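PDB 2B9S: topoisomerase I-like protein from Leishmania donovani, which probably relaxes supercoiled DNA by transient single-strand cleavage and religation, as part of a heterodimeric type IB topoisomerase. Local coordinates for residues I313-F323 against D336-L347. Sequence-based numbering, arbitrary orientation.
Sequences IQLMPDNIVRF and DVAVLPEVYALL
Val337 O is gripped twice by the strand beside it: Val321 N donates to it at 2.7 Å (N-H...O 165°), and the CA-H of Ile320 adds a contact, with CA 3.2 Å from the oxygen. The return bond, Val337 N to Val321 O, is also 2.7 Å, making these valines the hydrogen-bonded pair of antiparallel strands 320-323 and 336-338. Val339 N extends the ladder to Asn319 O.

One residue along, Arg322 takes the carboxylate of Asp336 side-on: NE reaches OD2 at 2.9 Å and NH2 reaches OD1 at 3.0 Å. Both oxygens are met on their syn sides and lie close to the guanidinium plane, while one face of that guanidinium carries the CE methyl of Met316. A bend at chi3 (-68°) in the otherwise extended arginine turns its NE edge to the neighbouring strand. Ile320 and Ala338 share this sheet face.

On the other face, helix 341-347 packs over the sheet. Tyr344, with CG anti to its own N (chi1 -176°), reaches across to the turn, where its OH makes a weak bond to Met316 O at 2.7 Å. Asn319 OD1 sits over one face of the ring, Ile320 O lies at its edge, and Leu315 CG makes an off-centre CH-pi contact. Farther along, Val321 CG2 touches Leu347 CD1 at 3.7 Å and Val339 CG2 on another flank, while Phe323 meets Val337 CG2 and packs edge-to-face with Phe283 of helix 272-287.

Backbone bonds and the salt bridge thus set the strand pairing, while the Tyr344 hydroxyl and Val321-Leu347 packing tie helix 341-347 to turn 316-319 and the sheet.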
loop_
_atom_site.group_PDB
_atom_site.type_symbol
_atom_site.label_atom_id
_atom_site.label_comp_id
_atom_site.label_asym_id
_atom_site.label_seq_id
_atom_site.Cartn_x
_atom_site.Cartn_y
_atom_site.Cartn_z
ATOM N N ILE D 313 -4.390 13.026 -21.500
ATOM C CA ILE D 313 -3.472 14.085 -21.941
ATOM C C ILE D 313 -4.139 15.095 -22.882
ATOM O O ILE D 313 -5.079 14.781 -23.608
ATOM C CB ILE D 313 -2.143 13.539 -22.566
ATOM C CG1 ILE D 313 -2.387 12.923 -23.950
ATOM C CG2 ILE D 313 -1.389 12.584 -21.578
ATOM C CD1 ILE D 313 -1.098 12.560 -24.701
ATOM N N GLN D 314 -3.631 16.320 -22.852
ATOM C CA GLN D 314 -4.121 17.395 -23.691
ATOM C C GLN D 314 -2.892 18.116 -24.246
ATOM O O GLN D 314 -2.018 18.531 -23.487
ATOM C CB GLN D 314 -4.990 18.322 -22.853
ATOM C CG GLN D 314 -5.778 19.341 -23.611
ATOM C CD GLN D 314 -6.613 20.196 -22.678
ATOM O OE1 GLN D 314 -6.954 19.768 -21.571
ATOM N NE2 GLN D 314 -6.944 21.412 -23.114
ATOM N N LEU D 315 -2.818 18.214 -25.575
ATOM C CA LEU D 315 -1.691 18.851 -26.267
ATOM C C LEU D 315 -1.890 20.367 -26.396
ATOM O O LEU D 315 -2.796 20.825 -27.097
ATOM C CB LEU D 315 -1.456 18.197 -27.645
ATOM C CG LEU D 315 -0.548 16.965 -27.864
ATOM C CD1 LEU D 315 -0.225 16.160 -26.615
ATOM C CD2 LEU D 315 -1.121 16.059 -28.943
ATOM N N MET D 316 -1.034 21.119 -25.702
ATOM C CA MET D 316 -1.076 22.582 -25.621
ATOM C C MET D 316 -0.035 23.219 -26.561
ATOM O O MET D 316 0.850 22.513 -27.058
ATOM C CB MET D 316 -0.793 23.041 -24.177
ATOM C CG MET D 316 -1.481 22.220 -23.087
ATOM S SD MET D 316 -3.263 22.376 -23.094
ATOM C CE MET D 316 -3.443 23.994 -22.339
ATOM N N PRO D 317 -0.127 24.558 -26.779
ATOM C CA PRO D 317 0.675 25.297 -27.769
ATOM C C PRO D 317 2.185 25.047 -27.789
ATOM O O PRO D 317 2.697 24.593 -28.823
ATOM C CB PRO D 317 0.362 26.764 -27.454
ATOM C CG PRO D 317 -1.018 26.719 -26.936
ATOM C CD PRO D 317 -1.058 25.471 -26.085
ATOM N N ASP D 318 2.898 25.307 -26.697
ATOM C CA ASP D 318 4.373 25.346 -26.795
ATOM C C ASP D 318 5.100 24.090 -26.289
ATOM O O ASP D 318 5.900 24.154 -25.347
ATOM C CB ASP D 318 4.934 26.630 -26.164
ATOM C CG ASP D 318 4.378 27.896 -26.821
ATOM O OD1 ASP D 318 4.627 28.105 -28.032
ATOM O OD2 ASP D 318 3.689 28.682 -26.125
ATOM N N ASN D 319 4.838 22.963 -26.957
ATOM C CA ASN D 319 5.378 21.645 -26.580
ATOM C C ASN D 319 5.006 21.217 -25.163
ATOM O O ASN D 319 5.694 20.427 -24.532
ATOM C CB ASN D 319 6.895 21.574 -26.789
ATOM C CG ASN D 319 7.273 21.556 -28.244
ATOM O OD1 ASN D 319 6.478 21.148 -29.100
ATOM N ND2 ASN D 319 8.486 22.002 -28.545
ATOM N N ILE D 320 3.892 21.745 -24.689
ATOM C CA ILE D 320 3.406 21.488 -23.353
ATOM C C ILE D 320 2.292 20.412 -23.394
ATOM O O ILE D 320 1.339 20.507 -24.179
ATOM C CB ILE D 320 2.994 22.822 -22.673
ATOM C CG1 ILE D 320 4.260 23.589 -22.277
ATOM C CG2 ILE D 320 2.117 22.590 -21.441
ATOM C CD1 ILE D 320 4.057 25.069 -22.050
ATOM N N VAL D 321 2.477 19.363 -22.589
ATOM C CA VAL D 321 1.450 18.351 -22.368
ATOM C C VAL D 321 0.817 18.589 -21.006
ATOM O O VAL D 321 1.508 18.663 -20.005
ATOM C CB VAL D 321 1.995 16.916 -22.451
ATOM C CG1 VAL D 321 0.840 15.907 -22.581
ATOM C CG2 VAL D 321 2.921 16.762 -23.629
ATOM N N ARG D 322 -0.500 18.764 -21.000
ATOM C CA ARG D 322 -1.305 18.764 -19.786
ATOM C C ARG D 322 -1.831 17.346 -19.473
ATOM O O ARG D 322 -2.704 16.822 -20.190
ATOM C CB ARG D 322 -2.483 19.714 -19.942
ATOM C CG ARG D 322 -3.341 19.815 -18.712
ATOM C CD ARG D 322 -4.237 21.024 -18.780
ATOM N NE ARG D 322 -3.472 22.268 -18.686
ATOM C CZ ARG D 322 -3.958 23.489 -18.941
ATOM N NH1 ARG D 322 -5.219 23.658 -19.318
ATOM N NH2 ARG D 322 -3.164 24.551 -18.828
ATOM N N PHE D 323 -1.291 16.756 -18.402
ATOM C CA PHE D 323 -1.753 15.480 -17.824
ATOM C C PHE D 323 -2.894 15.714 -16.822
ATOM O O PHE D 323 -2.804 16.598 -15.977
ATOM C CB PHE D 323 -0.600 14.799 -17.076
ATOM C CG PHE D 323 0.497 14.279 -17.969
ATOM C CD1 PHE D 323 0.537 12.937 -18.325
ATOM C CD2 PHE D 323 1.498 15.127 -18.438
ATOM C CE1 PHE D 323 1.545 12.441 -19.139
ATOM C CE2 PHE D 323 2.501 14.646 -19.253
ATOM C CZ PHE D 323 2.527 13.302 -19.610
ATOM N N ASP D 336 1.274 20.266 -16.005
ATOM C CA ASP D 336 1.643 20.794 -17.328
ATOM C C ASP D 336 3.128 20.595 -17.529
ATOM O O ASP D 336 3.930 21.088 -16.737
ATOM C CB ASP D 336 1.306 22.277 -17.439
ATOM C CG ASP D 336 -0.179 22.534 -17.478
ATOM O OD1 ASP D 336 -0.557 23.720 -17.529
ATOM O OD2 ASP D 336 -0.970 21.565 -17.465
ATOM N N VAL D 337 3.485 19.854 -18.572
ATOM C CA VAL D 337 4.856 19.400 -18.771
ATOM C C VAL D 337 5.357 19.817 -20.147
ATOM O O VAL D 337 4.737 19.488 -21.172
ATOM C CB VAL D 337 4.986 17.835 -18.641
ATOM C CG1 VAL D 337 6.441 17.386 -18.741
ATOM C CG2 VAL D 337 4.393 17.346 -17.334
ATOM N N ALA D 338 6.483 20.536 -20.162
ATOM C CA ALA D 338 7.159 20.895 -21.389
ATOM C C ALA D 338 8.026 19.721 -21.802
ATOM O O ALA D 338 8.967 19.356 -21.097
ATOM C CB ALA D 338 8.000 22.155 -21.181
ATOM N N VAL D 339 7.693 19.098 -22.924
ATOM C CA VAL D 339 8.407 17.891 -23.362
ATOM C C VAL D 339 9.297 18.170 -24.559
ATOM O O VAL D 339 9.123 19.179 -25.268
ATOM C CB VAL D 339 7.435 16.695 -23.689
ATOM C CG1 VAL D 339 6.604 16.298 -22.454
ATOM C CG2 VAL D 339 6.535 17.017 -24.870
ATOM N N LEU D 340 10.244 17.260 -24.792
ATOM C CA LEU D 340 11.013 17.263 -26.031
ATOM C C LEU D 340 10.063 17.399 -27.231
ATOM O O LEU D 340 8.994 16.788 -27.240
ATOM C CB LEU D 340 11.852 15.992 -26.140
ATOM C CG LEU D 340 12.903 15.754 -25.050
ATOM C CD1 LEU D 340 13.695 14.498 -25.335
ATOM C CD2 LEU D 340 13.841 16.971 -24.895
ATOM N N PRO D 341 10.424 18.246 -28.223
ATOM C CA PRO D 341 9.600 18.343 -29.444
ATOM C C PRO D 341 9.380 17.004 -30.159
ATOM O O PRO D 341 8.333 16.809 -30.763
ATOM C CB PRO D 341 10.376 19.327 -30.345
ATOM C CG PRO D 341 11.678 19.593 -29.667
ATOM C CD PRO D 341 11.557 19.197 -28.226
ATOM N N GLU D 342 10.360 16.104 -30.087
ATOM C CA GLU D 342 10.263 14.780 -30.684
ATOM C C GLU D 342 9.248 13.883 -29.961
ATOM O O GLU D 342 8.678 12.987 -30.584
ATOM C CB GLU D 342 11.633 14.107 -30.731
ATOM N N VAL D 343 9.041 14.125 -28.659
ATOM C CA VAL D 343 8.072 13.379 -27.855
ATOM C C VAL D 343 6.686 13.964 -28.087
ATOM O O VAL D 343 5.702 13.226 -28.204
ATOM C CB VAL D 343 8.448 13.370 -26.333
ATOM C CG1 VAL D 343 7.244 13.059 -25.432
ATOM C CG2 VAL D 343 9.586 12.390 -26.075
ATOM N N TYR D 344 6.621 15.290 -28.167
ATOM C CA TYR D 344 5.365 15.981 -28.421
ATOM C C TYR D 344 4.759 15.595 -29.774
ATOM O O TYR D 344 3.544 15.392 -29.862
ATOM C CB TYR D 344 5.547 17.495 -28.293
ATOM C CG TYR D 344 4.267 18.300 -28.447
ATOM C CD1 TYR D 344 3.752 18.587 -29.723
ATOM C CD2 TYR D 344 3.581 18.785 -27.327
ATOM C CE1 TYR D 344 2.582 19.327 -29.882
ATOM C CE2 TYR D 344 2.416 19.534 -27.473
ATOM C CZ TYR D 344 1.924 19.796 -28.761
ATOM O OH TYR D 344 0.774 20.523 -28.938
ATOM N N ALA D 345 5.605 15.469 -30.801
ATOM C CA ALA D 345 5.190 15.027 -32.136
ATOM C C ALA D 345 4.739 13.556 -32.198
ATOM O O ALA D 345 3.792 13.216 -32.920
ATOM C CB ALA D 345 6.309 15.265 -33.127
ATOM N N LEU D 346 5.461 12.691 -31.486
ATOM C CA LEU D 346 5.086 11.291 -31.282
ATOM C C LEU D 346 3.704 11.159 -30.612
ATOM O O LEU D 346 2.887 10.373 -31.057
ATOM C CB LEU D 346 6.153 10.580 -30.454
ATOM C CG LEU D 346 7.417 10.076 -31.165
ATOM C CD1 LEU D 346 8.450 9.533 -30.182
ATOM C CD2 LEU D 346 7.098 9.036 -32.222
ATOM N N LEU D 347 3.449 11.955 -29.574
ATOM C CA LEU D 347 2.153 12.027 -28.909
ATOM C C LEU D 347 0.996 12.458 -29.824
ATOM O O LEU D 347 -0.143 12.010 -29.629
ATOM C CB LEU D 347 2.228 12.957 -27.687
ATOM C CG LEU D 347 3.016 12.461 -26.465
ATOM C CD1 LEU D 347 3.064 13.528 -25.359
ATOM C CD2 LEU D 347 2.470 11.109 -25.932
#